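Local coordinates for protein rhamnogalacturonan endolyase YesW (Bacillus subtilis, PDB 2ZUX) that cleaves the rhamnogalacturonan type I of plant cell-wall pectin by endo-type elimination, releasing oligosaccharides, and requires calcium or manganese for activity, at residues L462-L467 / Q560-S565; W457-L462 / I472-Y477; E429-G434 / S450-G455; Q504-L507 / E513-V516; T540-P545 / L549-Q554. One frame throughout, in Å; residues are numbered along the deposited sequence.

Interaction 1 of 5, residues L462-L467 / Q560-S565; sequences LLREQL and QPPHTS. With CA (calcium ion), chain F.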
# COMPACT_ATOMS: atom_id res chain seq x y z
N LEU A 462 -15.58 12.00 -9.02
CA LEU A 462 -15.60 10.72 -8.33
C LEU A 462 -15.07 9.56 -9.17
O LEU A 462 -14.89 8.47 -8.64
CB LEU A 462 -17.02 10.44 -7.81
CG LEU A 462 -17.55 11.40 -6.74
CD1 LEU A 462 -19.03 11.13 -6.49
CD2 LEU A 462 -16.76 11.29 -5.44
N LEU A 463 -14.81 9.80 -10.45
CA LEU A 463 -14.12 8.80 -11.28
C LEU A 463 -12.68 8.70 -10.80
O LEU A 463 -12.16 9.62 -10.16
CB LEU A 463 -14.18 9.18 -12.76
CG LEU A 463 -15.58 9.31 -13.38
CD1 LEU A 463 -15.46 9.76 -14.82
CD2 LEU A 463 -16.34 7.98 -13.30
N ARG A 464 -12.03 7.58 -11.09
CA ARG A 464 -10.64 7.40 -10.70
C ARG A 464 -9.73 7.62 -11.89
O ARG A 464 -10.01 7.15 -13.00
CB ARG A 464 -10.42 6.03 -10.05
CG ARG A 464 -9.24 6.00 -9.11
CD ARG A 464 -9.19 4.76 -8.26
NE ARG A 464 -8.23 4.91 -7.17
CZ ARG A 464 -7.80 3.90 -6.40
NH1 ARG A 464 -8.25 2.66 -6.61
NH2 ARG A 464 -6.93 4.13 -5.42
N GLU A 465 -8.64 8.34 -11.64
CA GLU A 465 -7.63 8.61 -12.66
C GLU A 465 -6.60 7.47 -12.67
O GLU A 465 -6.73 6.50 -11.91
CB GLU A 465 -7.00 9.98 -12.40
CG GLU A 465 -7.94 11.18 -12.68
CD GLU A 465 -9.16 11.24 -11.75
OE1 GLU A 465 -8.99 11.54 -10.54
OE2 GLU A 465 -10.30 11.02 -12.22
N GLN A 466 -5.61 7.55 -13.55
CA GLN A 466 -4.62 6.49 -13.69
C GLN A 466 -3.24 7.02 -13.36
O GLN A 466 -2.93 8.18 -13.63
CB GLN A 466 -4.62 5.92 -15.11
CG GLN A 466 -5.88 5.13 -15.49
CD GLN A 466 -7.05 6.05 -15.83
OE1 GLN A 466 -6.92 6.95 -16.67
NE2 GLN A 466 -8.17 5.87 -15.16
N LEU A 467 -2.40 6.18 -12.76
CA LEU A 467 -1.02 6.55 -12.47
C LEU A 467 -0.08 5.49 -13.00
O LEU A 467 -0.33 4.29 -12.87
CB LEU A 467 -0.82 6.77 -10.97
CG LEU A 467 0.59 7.15 -10.49
CD1 LEU A 467 0.48 8.00 -9.24
CD2 LEU A 467 1.49 5.94 -10.25
N GLN A 560 0.63 -3.06 -5.74
CA GLN A 560 -0.70 -2.85 -6.32
C GLN A 560 -1.35 -1.63 -5.69
O GLN A 560 -1.05 -1.30 -4.55
CB GLN A 560 -1.59 -4.07 -6.09
CG GLN A 560 -1.08 -5.34 -6.75
CD GLN A 560 -1.04 -5.23 -8.26
OE1 GLN A 560 -2.07 -5.08 -8.91
NE2 GLN A 560 0.16 -5.31 -8.82
N PRO A 561 -2.25 -0.97 -6.45
CA PRO A 561 -2.92 0.21 -5.92
C PRO A 561 -3.97 -0.12 -4.86
O PRO A 561 -4.49 -1.24 -4.84
CB PRO A 561 -3.61 0.80 -7.17
CG PRO A 561 -3.86 -0.38 -8.05
CD PRO A 561 -2.66 -1.27 -7.84
N PRO A 562 -4.27 0.84 -3.98
CA PRO A 562 -5.24 0.59 -2.92
C PRO A 562 -6.68 0.79 -3.37
O PRO A 562 -6.96 1.50 -4.34
CB PRO A 562 -4.86 1.63 -1.87
CG PRO A 562 -4.33 2.79 -2.68
CD PRO A 562 -3.67 2.18 -3.90
N HIS A 563 -7.59 0.15 -2.64
CA HIS A 563 -9.03 0.24 -2.88
C HIS A 563 -9.77 0.53 -1.59
O HIS A 563 -9.28 0.24 -0.50
CB HIS A 563 -9.53 -1.07 -3.48
CG HIS A 563 -9.22 -1.20 -4.93
ND1 HIS A 563 -8.14 -1.91 -5.42
CD2 HIS A 563 -9.84 -0.67 -6.00
CE1 HIS A 563 -8.12 -1.80 -6.74
NE2 HIS A 563 -9.14 -1.06 -7.12
N THR A 564 -10.97 1.09 -1.72
CA THR A 564 -11.84 1.33 -0.57
C THR A 564 -12.78 0.14 -0.34
O THR A 564 -13.06 -0.65 -1.25
CB THR A 564 -12.65 2.62 -0.76
OG1 THR A 564 -13.25 2.61 -2.05
CG2 THR A 564 -11.75 3.84 -0.65
N SER A 565 -13.28 0.02 0.89
CA SER A 565 -14.22 -1.04 1.25
C SER A 565 -15.60 -0.83 0.64
O SER A 565 -16.40 -1.78 0.57
CB SER A 565 -14.35 -1.14 2.77
OG SER A 565 -15.00 -0.01 3.31
CA CA F . -11.50 11.80 -10.23
O HOH W 1 -10.66 12.11 -7.94
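Arg464 reaches the backbone of Pro562 with the end of its guanidinium group. NH1 and NH2 both donate to the one carbonyl oxygen: Arg464 NH1 to Pro562 O is 2.9 Å and Arg464 NH2 to Pro562 O is 2.8 Å. The oxygen lies near the guanidinium plane, and both N-H...O angles are bent, as expected when two donors share one acceptor. CG stands anti to the backbone N (chi1 -155°), and the extended chain carries the group across a backbone separation of 10.7 Å between Arg464 CA and His563 CA. Arg464 precedes strand 465-468 of a four-stranded antiparallel propeller sheet, while 560-565 is a loop after helix 547-553. NH2 also forms a salt bridge to Glu513, so the buried charge has a mate. With an alanine here, Pro562 O would probably lose both of these donors and Glu513 its charged partner. The rest of the contact is looser. Arg464 NH1 sits over one face of the His563 ring, 3.7 Å from His563 CD2, with the two planes 76° apart. Pro562 CG is 4.0 Å from Arg464 NH2. On the flanks of Arg464, Leu463 O and both carboxylate oxygens of Glu465 bind a calcium ion.

Interaction 2 of 5, residues W457-L462 / I472-Y477; sequences WWDGDL and IDKWDY. With CA (calcium ion), chain F.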
# COMPACT_ATOMS: atom_id res chain seq x y z
N TRP A 457 -7.21 8.63 -7.15
CA TRP A 457 -8.16 9.75 -7.09
C TRP A 457 -7.37 11.04 -7.01
O TRP A 457 -6.77 11.34 -5.97
CB TRP A 457 -9.12 9.61 -5.90
CG TRP A 457 -10.08 8.46 -6.09
CD1 TRP A 457 -11.07 8.37 -7.03
CD2 TRP A 457 -10.11 7.23 -5.35
NE1 TRP A 457 -11.71 7.16 -6.93
CE2 TRP A 457 -11.15 6.43 -5.91
CE3 TRP A 457 -9.37 6.70 -4.28
CZ2 TRP A 457 -11.46 5.16 -5.43
CZ3 TRP A 457 -9.68 5.43 -3.80
CH2 TRP A 457 -10.72 4.67 -4.39
N TRP A 458 -7.36 11.79 -8.11
CA TRP A 458 -6.51 12.98 -8.23
C TRP A 458 -7.26 14.27 -8.51
O TRP A 458 -6.96 15.30 -7.90
CB TRP A 458 -5.44 12.76 -9.31
CG TRP A 458 -4.49 13.90 -9.43
CD1 TRP A 458 -4.43 14.81 -10.44
CD2 TRP A 458 -3.48 14.26 -8.49
NE1 TRP A 458 -3.42 15.71 -10.20
CE2 TRP A 458 -2.82 15.40 -9.00
CE3 TRP A 458 -3.04 13.73 -7.27
CZ2 TRP A 458 -1.75 16.02 -8.34
CZ3 TRP A 458 -1.98 14.35 -6.61
CH2 TRP A 458 -1.35 15.48 -7.15
N ASP A 459 -8.20 14.24 -9.45
CA ASP A 459 -8.96 15.44 -9.76
C ASP A 459 -10.19 15.56 -8.87
O ASP A 459 -10.28 14.89 -7.84
CB ASP A 459 -9.27 15.55 -11.27
CG ASP A 459 -10.28 14.52 -11.75
OD1 ASP A 459 -10.99 13.89 -10.92
OD2 ASP A 459 -10.37 14.34 -12.98
N GLY A 460 -11.12 16.43 -9.25
CA GLY A 460 -12.26 16.71 -8.40
C GLY A 460 -13.46 15.80 -8.55
O GLY A 460 -14.37 15.85 -7.73
N ASP A 461 -13.47 14.96 -9.58
CA ASP A 461 -14.63 14.10 -9.80
C ASP A 461 -14.47 12.73 -9.14
O ASP A 461 -13.37 12.35 -8.72
CB ASP A 461 -15.02 14.01 -11.29
CG ASP A 461 -14.11 13.09 -12.11
OD1 ASP A 461 -13.40 12.22 -11.55
OD2 ASP A 461 -14.14 13.23 -13.34
N LEU A 462 -15.58 12.00 -9.02
CA LEU A 462 -15.60 10.72 -8.33
C LEU A 462 -15.07 9.56 -9.17
O LEU A 462 -14.89 8.47 -8.64
CB LEU A 462 -17.02 10.44 -7.81
CG LEU A 462 -17.55 11.40 -6.74
CD1 LEU A 462 -19.03 11.13 -6.49
CD2 LEU A 462 -16.76 11.29 -5.44
N ILE A 472 0.22 11.11 -14.07
CA ILE A 472 -1.19 10.88 -13.78
C ILE A 472 -1.97 11.22 -15.04
O ILE A 472 -1.81 12.31 -15.61
CB ILE A 472 -1.68 11.73 -12.59
CG1 ILE A 472 -0.90 11.37 -11.32
CG2 ILE A 472 -3.19 11.54 -12.38
CD1 ILE A 472 -1.23 12.21 -10.11
N ASP A 473 -2.78 10.26 -15.50
CA ASP A 473 -3.59 10.42 -16.71
C ASP A 473 -5.07 10.33 -16.37
O ASP A 473 -5.46 9.80 -15.33
CB ASP A 473 -3.25 9.31 -17.72
CG ASP A 473 -1.78 9.26 -18.10
OD1 ASP A 473 -1.15 10.33 -18.30
OD2 ASP A 473 -1.24 8.14 -18.21
N LYS A 474 -5.90 10.84 -17.28
CA LYS A 474 -7.34 10.67 -17.16
C LYS A 474 -7.90 10.07 -18.44
O LYS A 474 -7.49 10.44 -19.55
CB LYS A 474 -8.04 11.99 -16.84
CG LYS A 474 -9.48 11.79 -16.34
CD LYS A 474 -10.17 13.09 -16.02
CE LYS A 474 -11.61 12.83 -15.64
NZ LYS A 474 -11.73 12.21 -14.30
N TRP A 475 -8.81 9.13 -18.27
CA TRP A 475 -9.47 8.46 -19.38
C TRP A 475 -10.62 9.31 -19.92
O TRP A 475 -11.55 9.65 -19.19
CB TRP A 475 -9.99 7.11 -18.91
CG TRP A 475 -10.72 6.27 -19.92
CD1 TRP A 475 -12.04 5.91 -19.87
CD2 TRP A 475 -10.18 5.63 -21.10
NE1 TRP A 475 -12.35 5.09 -20.93
CE2 TRP A 475 -11.23 4.91 -21.70
CE3 TRP A 475 -8.91 5.60 -21.70
CZ2 TRP A 475 -11.06 4.17 -22.87
CZ3 TRP A 475 -8.75 4.85 -22.87
CH2 TRP A 475 -9.82 4.14 -23.44
N ASP A 476 -10.53 9.64 -21.20
CA ASP A 476 -11.61 10.32 -21.90
C ASP A 476 -12.53 9.20 -22.39
O ASP A 476 -12.25 8.56 -23.41
CB ASP A 476 -11.03 11.14 -23.06
CG ASP A 476 -12.09 11.80 -23.93
OD1 ASP A 476 -13.28 11.42 -23.89
OD2 ASP A 476 -11.71 12.72 -24.69
N TYR A 477 -13.60 8.94 -21.64
CA TYR A 477 -14.44 7.77 -21.89
C TYR A 477 -15.29 7.90 -23.15
O TYR A 477 -15.61 6.89 -23.78
CB TYR A 477 -15.32 7.44 -20.68
CG TYR A 477 -16.30 8.53 -20.30
CD1 TYR A 477 -17.57 8.58 -20.87
CD2 TYR A 477 -15.96 9.51 -19.37
CE1 TYR A 477 -18.48 9.57 -20.52
CE2 TYR A 477 -16.85 10.51 -19.02
CZ TYR A 477 -18.11 10.54 -19.60
OH TYR A 477 -19.01 11.52 -19.25
CA CA F . -11.50 11.80 -10.23
O HOH W 1 -10.66 12.11 -7.94
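A calcium-binding loop, 457-462, lies against strand 471-476, and Lys474 joins the two. Lys474 NZ forms salt bridges to two aspartates of the loop, 2.9 Å to Asp459 OD2 and 2.8 Å to Asp461 OD2. It meets Asp459 OD2 at the syn lone pair. At Asp461 OD2 it comes on the syn side, 23° out of the carboxylate plane. The lysine chain is straight until chi4 (72°), where it bends to bring NZ between the two acids. Each aspartate gives its other oxygen to the calcium ion: Asp459 OD1 at 2.3 Å and Asp461 OD1 at 2.4 Å from the metal. Asp461 O binds it too, and Leu463 and Glu465 complete the protein ligands. Lys474 NZ also bonds to Glu465, so one ammonium probably offsets part of the charge of three metal-binding acids. An Asx turn shapes the loop: Asp461 N donates to Asp459 OD1, which it meets from above the carboxylate plane. A metal-bound water donates to Asp459 O. Two residues earlier in the strand than Lys474, Ile472 makes a CH-pi contact with Trp458. Ile472 CD1 stands over one face of the Trp458 indole, 3.7 Å from the centroid of the five-membered ring and 20° off the normal.

Interaction 3 of 5, residues E429-G434 / S450-G455; sequences EVWANG and SSTNFG. With CA (calcium ion), chain I.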
# COMPACT_ATOMS: atom_id res chain seq x y z
N GLU A 429 -14.96 -0.18 -13.87
CA GLU A 429 -14.51 -0.88 -15.06
C GLU A 429 -13.24 -1.66 -14.74
O GLU A 429 -12.55 -1.38 -13.74
CB GLU A 429 -14.22 0.13 -16.17
CG GLU A 429 -15.48 0.74 -16.81
CD GLU A 429 -16.33 1.57 -15.85
OE1 GLU A 429 -15.80 2.55 -15.27
OE2 GLU A 429 -17.53 1.26 -15.68
N VAL A 430 -12.94 -2.65 -15.57
CA VAL A 430 -11.70 -3.40 -15.43
C VAL A 430 -11.08 -3.55 -16.80
O VAL A 430 -11.79 -3.55 -17.82
CB VAL A 430 -11.91 -4.79 -14.76
CG1 VAL A 430 -12.51 -4.65 -13.36
CG2 VAL A 430 -12.78 -5.68 -15.63
N TRP A 431 -9.76 -3.62 -16.85
CA TRP A 431 -9.09 -3.83 -18.13
C TRP A 431 -7.85 -4.68 -18.02
O TRP A 431 -7.15 -4.65 -17.01
CB TRP A 431 -8.80 -2.53 -18.88
CG TRP A 431 -7.84 -1.51 -18.27
CD1 TRP A 431 -6.52 -1.33 -18.61
CD2 TRP A 431 -8.15 -0.49 -17.31
NE1 TRP A 431 -5.99 -0.28 -17.91
CE2 TRP A 431 -6.96 0.26 -17.11
CE3 TRP A 431 -9.30 -0.14 -16.61
CZ2 TRP A 431 -6.90 1.34 -16.22
CZ3 TRP A 431 -9.25 0.93 -15.73
CH2 TRP A 431 -8.06 1.66 -15.54
N ALA A 432 -7.60 -5.44 -19.08
CA ALA A 432 -6.46 -6.33 -19.17
C ALA A 432 -6.41 -6.90 -20.57
O ALA A 432 -7.44 -7.02 -21.24
CB ALA A 432 -6.59 -7.46 -18.16
N ASN A 433 -5.20 -7.27 -21.00
CA ASN A 433 -4.99 -7.91 -22.30
C ASN A 433 -5.61 -7.12 -23.46
O ASN A 433 -6.10 -7.70 -24.42
CB ASN A 433 -5.50 -9.37 -22.28
CG ASN A 433 -4.89 -10.23 -23.39
OD1 ASN A 433 -3.72 -10.08 -23.74
ND2 ASN A 433 -5.68 -11.15 -23.92
N GLY A 434 -5.58 -5.79 -23.35
CA GLY A 434 -5.97 -4.92 -24.45
C GLY A 434 -7.46 -4.64 -24.60
O GLY A 434 -7.87 -4.00 -25.57
N SER A 450 -4.04 4.00 -21.43
CA SER A 450 -2.64 3.88 -21.83
C SER A 450 -1.73 3.28 -20.76
O SER A 450 -0.54 3.07 -21.01
CB SER A 450 -2.11 5.24 -22.24
OG SER A 450 -2.16 6.12 -21.14
N SER A 451 -2.26 3.04 -19.56
CA SER A 451 -1.53 2.35 -18.51
C SER A 451 -2.42 1.30 -17.88
O SER A 451 -3.65 1.40 -17.93
CB SER A 451 -1.05 3.32 -17.43
OG SER A 451 -2.12 3.95 -16.75
N THR A 452 -1.78 0.29 -17.31
CA THR A 452 -2.46 -0.76 -16.56
C THR A 452 -1.63 -1.03 -15.31
O THR A 452 -1.01 -2.09 -15.15
CB THR A 452 -2.66 -2.03 -17.42
OG1 THR A 452 -3.18 -1.63 -18.69
CG2 THR A 452 -3.64 -2.99 -16.77
N ASN A 453 -1.61 -0.04 -14.42
CA ASN A 453 -0.72 -0.05 -13.27
C ASN A 453 -1.49 0.36 -12.01
O ASN A 453 -2.01 -0.50 -11.32
CB ASN A 453 0.51 0.84 -13.53
CG ASN A 453 1.56 0.69 -12.46
OD1 ASN A 453 1.45 -0.17 -11.59
ND2 ASN A 453 2.60 1.51 -12.54
N PHE A 454 -1.58 1.66 -11.73
CA PHE A 454 -2.31 2.16 -10.57
C PHE A 454 -3.53 2.95 -11.02
O PHE A 454 -3.56 3.53 -12.11
CB PHE A 454 -1.43 3.10 -9.73
CG PHE A 454 -0.57 2.41 -8.67
CD1 PHE A 454 0.05 1.18 -8.90
CD2 PHE A 454 -0.32 3.06 -7.47
CE1 PHE A 454 0.87 0.60 -7.92
CE2 PHE A 454 0.48 2.49 -6.49
CZ PHE A 454 1.07 1.26 -6.72
N GLY A 455 -4.54 2.99 -10.15
CA GLY A 455 -5.61 3.97 -10.22
C GLY A 455 -5.41 4.92 -9.05
O GLY A 455 -4.96 4.49 -7.98
CA CA I . -18.22 3.05 -14.22
O HOH W 2 -19.62 4.35 -12.79
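The indole of Trp431 meets the loop 450-453 with its pyrrole edge. Ser451 O and Thr452 OG1 both lie at this edge, near the ring plane. Trp431 NE1 donates to Ser451 O at 2.9 Å, with an N-H...O angle of 154°. The oxygen is 9° out of the ring plane, and the donor is slightly tilted from the carbonyl plane. Thr452 OG1 is 3.2 Å from Trp431 NE1, and Thr452 CG2 is 3.8 Å from Trp431 CD1. The threonine thus packs alongside the same edge. Trp431 CG sits between the backbone N and the carbonyl carbon (chi1 64°), which swings the ring off its strand and over to the loop. Two residues earlier, Glu429 binds a calcium ion through both carboxylate oxygens. Thr452 O bonds to Arg415, a substrate-binding residue. Strand 429-432 is the middle strand of a three-stranded antiparallel sheet, and the loop leads into strand 454-456 of the next propeller sheet. Met417 of strand 416-419 and Gln466 of strand 465-468 also touch the tryptophan side chain.

Interaction 4 of 5, residues Q504-L507 / E513-V516; sequences QADL and EEVV. With CA (calcium ion), chain E.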
# COMPACT_ATOMS: atom_id res chain seq x y z
N GLN A 504 1.68 5.75 -3.05
CA GLN A 504 0.46 6.50 -3.32
C GLN A 504 -0.48 6.29 -2.15
O GLN A 504 -0.78 5.15 -1.79
CB GLN A 504 -0.21 6.01 -4.60
CG GLN A 504 -1.55 6.68 -4.90
CD GLN A 504 -2.24 6.04 -6.08
OE1 GLN A 504 -1.71 6.05 -7.20
NE2 GLN A 504 -3.40 5.44 -5.83
N ALA A 505 -0.94 7.37 -1.52
CA ALA A 505 -1.83 7.27 -0.36
C ALA A 505 -2.43 8.62 -0.06
O ALA A 505 -1.77 9.65 -0.24
CB ALA A 505 -1.06 6.78 0.86
N ASP A 506 -3.66 8.61 0.44
CA ASP A 506 -4.21 9.84 1.04
C ASP A 506 -3.55 10.07 2.39
O ASP A 506 -4.04 9.60 3.42
CB ASP A 506 -5.73 9.74 1.20
CG ASP A 506 -6.31 10.94 1.92
OD1 ASP A 506 -5.66 12.01 1.93
OD2 ASP A 506 -7.41 10.80 2.47
N LEU A 507 -2.44 10.79 2.37
CA LEU A 507 -1.67 10.98 3.60
C LEU A 507 -1.78 12.38 4.21
O LEU A 507 -1.34 12.58 5.33
CB LEU A 507 -0.21 10.54 3.44
CG LEU A 507 0.62 10.89 2.22
CD1 LEU A 507 0.98 12.36 2.20
CD2 LEU A 507 1.89 10.05 2.17
N GLU A 513 -5.76 11.31 -3.28
CA GLU A 513 -4.53 10.62 -2.91
C GLU A 513 -3.29 11.43 -3.27
O GLU A 513 -3.22 12.01 -4.34
CB GLU A 513 -4.50 9.26 -3.60
CG GLU A 513 -5.69 8.39 -3.24
CD GLU A 513 -5.65 7.06 -3.95
OE1 GLU A 513 -6.21 6.98 -5.06
OE2 GLU A 513 -5.05 6.11 -3.39
N GLU A 514 -2.33 11.46 -2.36
CA GLU A 514 -1.02 12.05 -2.62
C GLU A 514 -0.14 11.03 -3.31
O GLU A 514 -0.38 9.81 -3.23
CB GLU A 514 -0.35 12.49 -1.32
CG GLU A 514 -0.92 13.77 -0.71
CD GLU A 514 -2.40 13.68 -0.36
OE1 GLU A 514 -2.80 12.77 0.41
OE2 GLU A 514 -3.19 14.52 -0.87
N VAL A 515 0.88 11.52 -4.00
CA VAL A 515 1.89 10.65 -4.59
C VAL A 515 3.25 11.04 -4.04
O VAL A 515 3.60 12.22 -3.99
CB VAL A 515 1.95 10.74 -6.12
CG1 VAL A 515 2.84 9.64 -6.68
CG2 VAL A 515 0.57 10.65 -6.72
N VAL A 516 4.01 10.03 -3.63
CA VAL A 516 5.39 10.22 -3.22
C VAL A 516 6.27 9.60 -4.30
O VAL A 516 6.23 8.38 -4.50
CB VAL A 516 5.68 9.55 -1.86
CG1 VAL A 516 7.12 9.84 -1.41
CG2 VAL A 516 4.67 10.01 -0.81
CA CA E . -5.20 13.79 0.39
O HOH W 3 -5.94 15.77 -0.84
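Gln504 and Glu513 meet through their polar ends. Gln504 NE2 donates to Glu513 OE2 at 3.0 Å, from above the carboxylate plane, and the amide and carboxylate planes are 85° apart. The same NE2 bonds to Gly455 O. Glu513 OE2 accepts from Tyr547 as well, and Glu513 OE1 is paired with Arg464, so both acid oxygens are satisfied in the interior. With a leucine in place of Gln504, Glu513 OE2 and Gly455 O would probably each lose a donor. The backbones form the antiparallel hairpin of strands 503-505 and 514-519. Ala505 and Glu514 are a hydrogen-bonded pair: Ala505 N to Glu514 O is 3.0 Å, and Glu514 N to Ala505 O is 2.8 Å. Past the strand, Leu507 N donates to Glu514 OE1 at 2.8 Å. The Glu514 chain bends at chi2 (60°), which folds its carboxylate back beside Asp506 and the backbone N of Leu507. Glu514 OE1 and Glu514 OE2 both bind a calcium ion, as does Asp506 OD1 at 2.4 Å from the metal. Glu514 OE2 also bonds to Thr529, and Asp506 OD2 to Thr540. Leu507 CD1 packs on Glu514 CG at 3.8 Å. Several buried acid oxygens are therefore matched by metal, backbone N-H or side-chain donors. The ion probably draws Asp506 and Glu514 together despite their like charges, where the hairpin strands join their connecting loop.

Interaction 5 of 5, residues T540-P545 / L549-Q554; sequences TLMHDP and LGIAWQ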
# COMPACT_ATOMS: atom_id res chain seq x y z
N THR A 540 -11.38 10.70 5.31
CA THR A 540 -10.00 10.40 4.93
C THR A 540 -9.88 8.90 4.64
O THR A 540 -10.41 8.06 5.37
CB THR A 540 -8.98 10.88 5.98
OG1 THR A 540 -7.66 10.54 5.52
CG2 THR A 540 -9.20 10.23 7.35
N LEU A 541 -9.20 8.58 3.55
CA LEU A 541 -9.18 7.19 3.10
C LEU A 541 -8.43 6.27 4.07
O LEU A 541 -8.68 5.07 4.11
CB LEU A 541 -8.61 7.10 1.68
CG LEU A 541 -9.28 7.98 0.63
CD1 LEU A 541 -8.67 7.72 -0.75
CD2 LEU A 541 -10.81 7.78 0.60
N MET A 542 -7.55 6.86 4.88
CA MET A 542 -6.82 6.11 5.88
C MET A 542 -7.71 5.66 7.04
O MET A 542 -7.27 4.89 7.90
CB MET A 542 -5.63 6.92 6.39
CG MET A 542 -4.59 7.18 5.30
SD MET A 542 -3.89 5.71 4.52
CE MET A 542 -2.43 5.48 5.55
N HIS A 543 -8.96 6.15 7.07
CA HIS A 543 -9.95 5.66 8.03
C HIS A 543 -10.92 4.64 7.42
O HIS A 543 -11.88 4.23 8.07
CB HIS A 543 -10.73 6.82 8.66
CG HIS A 543 -9.99 7.55 9.73
ND1 HIS A 543 -8.89 7.05 10.40
CD2 HIS A 543 -10.26 8.75 10.30
CE1 HIS A 543 -8.49 7.93 11.31
NE2 HIS A 543 -9.32 8.96 11.28
N ASP A 544 -10.67 4.25 6.17
CA ASP A 544 -11.41 3.15 5.58
C ASP A 544 -10.70 1.83 5.88
O ASP A 544 -9.49 1.75 5.69
CB ASP A 544 -11.55 3.30 4.08
CG ASP A 544 -12.31 2.15 3.46
OD1 ASP A 544 -13.55 2.11 3.63
OD2 ASP A 544 -11.67 1.27 2.84
N PRO A 545 -11.43 0.80 6.36
CA PRO A 545 -10.80 -0.46 6.77
C PRO A 545 -10.09 -1.28 5.70
O PRO A 545 -9.28 -2.12 6.06
CB PRO A 545 -11.96 -1.26 7.37
CG PRO A 545 -13.19 -0.67 6.75
CD PRO A 545 -12.88 0.79 6.63
N LEU A 549 -5.48 -0.79 4.98
CA LEU A 549 -4.73 -2.04 4.88
C LEU A 549 -3.99 -2.14 3.54
O LEU A 549 -2.89 -2.68 3.50
CB LEU A 549 -5.63 -3.26 5.11
CG LEU A 549 -6.32 -3.25 6.48
CD1 LEU A 549 -7.20 -4.49 6.62
CD2 LEU A 549 -5.32 -3.17 7.62
N GLY A 550 -4.59 -1.62 2.48
CA GLY A 550 -3.92 -1.53 1.18
C GLY A 550 -2.65 -0.70 1.21
O GLY A 550 -1.65 -1.05 0.56
N ILE A 551 -2.66 0.38 1.98
CA ILE A 551 -1.44 1.19 2.11
C ILE A 551 -0.37 0.37 2.83
O ILE A 551 0.80 0.39 2.42
CB ILE A 551 -1.72 2.54 2.81
CG1 ILE A 551 -2.75 3.35 2.01
CG2 ILE A 551 -0.41 3.31 2.99
CD1 ILE A 551 -2.49 3.47 0.51
N ALA A 552 -0.76 -0.40 3.84
CA ALA A 552 0.22 -1.24 4.53
C ALA A 552 0.86 -2.28 3.60
O ALA A 552 2.06 -2.53 3.72
CB ALA A 552 -0.40 -1.91 5.75
N TRP A 553 0.09 -2.87 2.68
CA TRP A 553 0.69 -3.86 1.77
C TRP A 553 1.15 -3.29 0.43
O TRP A 553 1.63 -4.05 -0.41
CB TRP A 553 -0.16 -5.14 1.58
CG TRP A 553 -1.59 -4.99 1.13
CD1 TRP A 553 -2.69 -5.39 1.84
CD2 TRP A 553 -2.10 -4.51 -0.14
NE1 TRP A 553 -3.83 -5.16 1.13
CE2 TRP A 553 -3.51 -4.60 -0.08
CE3 TRP A 553 -1.51 -3.96 -1.29
CZ2 TRP A 553 -4.34 -4.20 -1.13
CZ3 TRP A 553 -2.34 -3.54 -2.34
CH2 TRP A 553 -3.74 -3.66 -2.24
N GLN A 554 1.03 -1.98 0.22
CA GLN A 554 1.39 -1.43 -1.09
C GLN A 554 2.81 -1.81 -1.51
O GLN A 554 3.05 -2.14 -2.68
CB GLN A 554 1.21 0.08 -1.16
CG GLN A 554 1.32 0.60 -2.59
CD GLN A 554 0.95 2.06 -2.70
OE1 GLN A 554 1.77 2.89 -3.12
NE2 GLN A 554 -0.28 2.38 -2.31
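The backbone of 540-545 makes a short 3-10 turn at 541-543, then leads into helix 547-553, with Met542 CA and Ile551 CA 8.2 Å apart. In the turn, His543 N donates to Thr540 O at 2.9 Å. Met542 and Ile551 carry the apolar contact, their side chains crossing at about a right angle. Met542 SD lies 3.6 Å from Ile551 CG1, and Met542 CE is 3.9 Å from Ile551 CG2. The methionine chain is bent at both chi2 (-58°) and chi3 (-93°), which folds its sulfur and methyl group onto the isoleucine. The second contact is between backbone and side chain. Pro545 O is 3.2 Å from both Leu549 CG and Leu549 CD1, so the leucine branch packs close against this carbonyl. Val119 of strand 109-120 touches both Met542 and Ile551. Ala505 of strand 503-505 also packs on Ile551. These neighbours cover the Ile551 side of the helix. Asp544 OD2 bonds to the backbone N of Val546 and of Tyr547, while Asp544 OD1 bonds to Ser565. Asp544 thus caps the turn that opens the helix, a common way to start a short helix, here one set among the sheets of a beta-propeller.

Interactions 1, 2 and 3 share the antiparallel sheet of strands 454-456, 465-468, 471-476 and 481-487. Interactions 1 and 2 have centres 10 Å apart, share Leu462 and touch the same calcium ion. Interaction 3 closes before interactions 1 and 2 open, and its strand 429-432 belongs to another sheet. Interactions 4 and 5 follow interaction 2 along the chain, and both fall between the two segments of interaction 1. Their centres are 11 Å apart, and Asp506 bonds to Leu541 N. Arg464 and Glu513 join interactions 1 and 4. The late chain therefore packs back on this propeller sheet, and calcium ions probably help to hold the loops of interactions 1, 2 and 4.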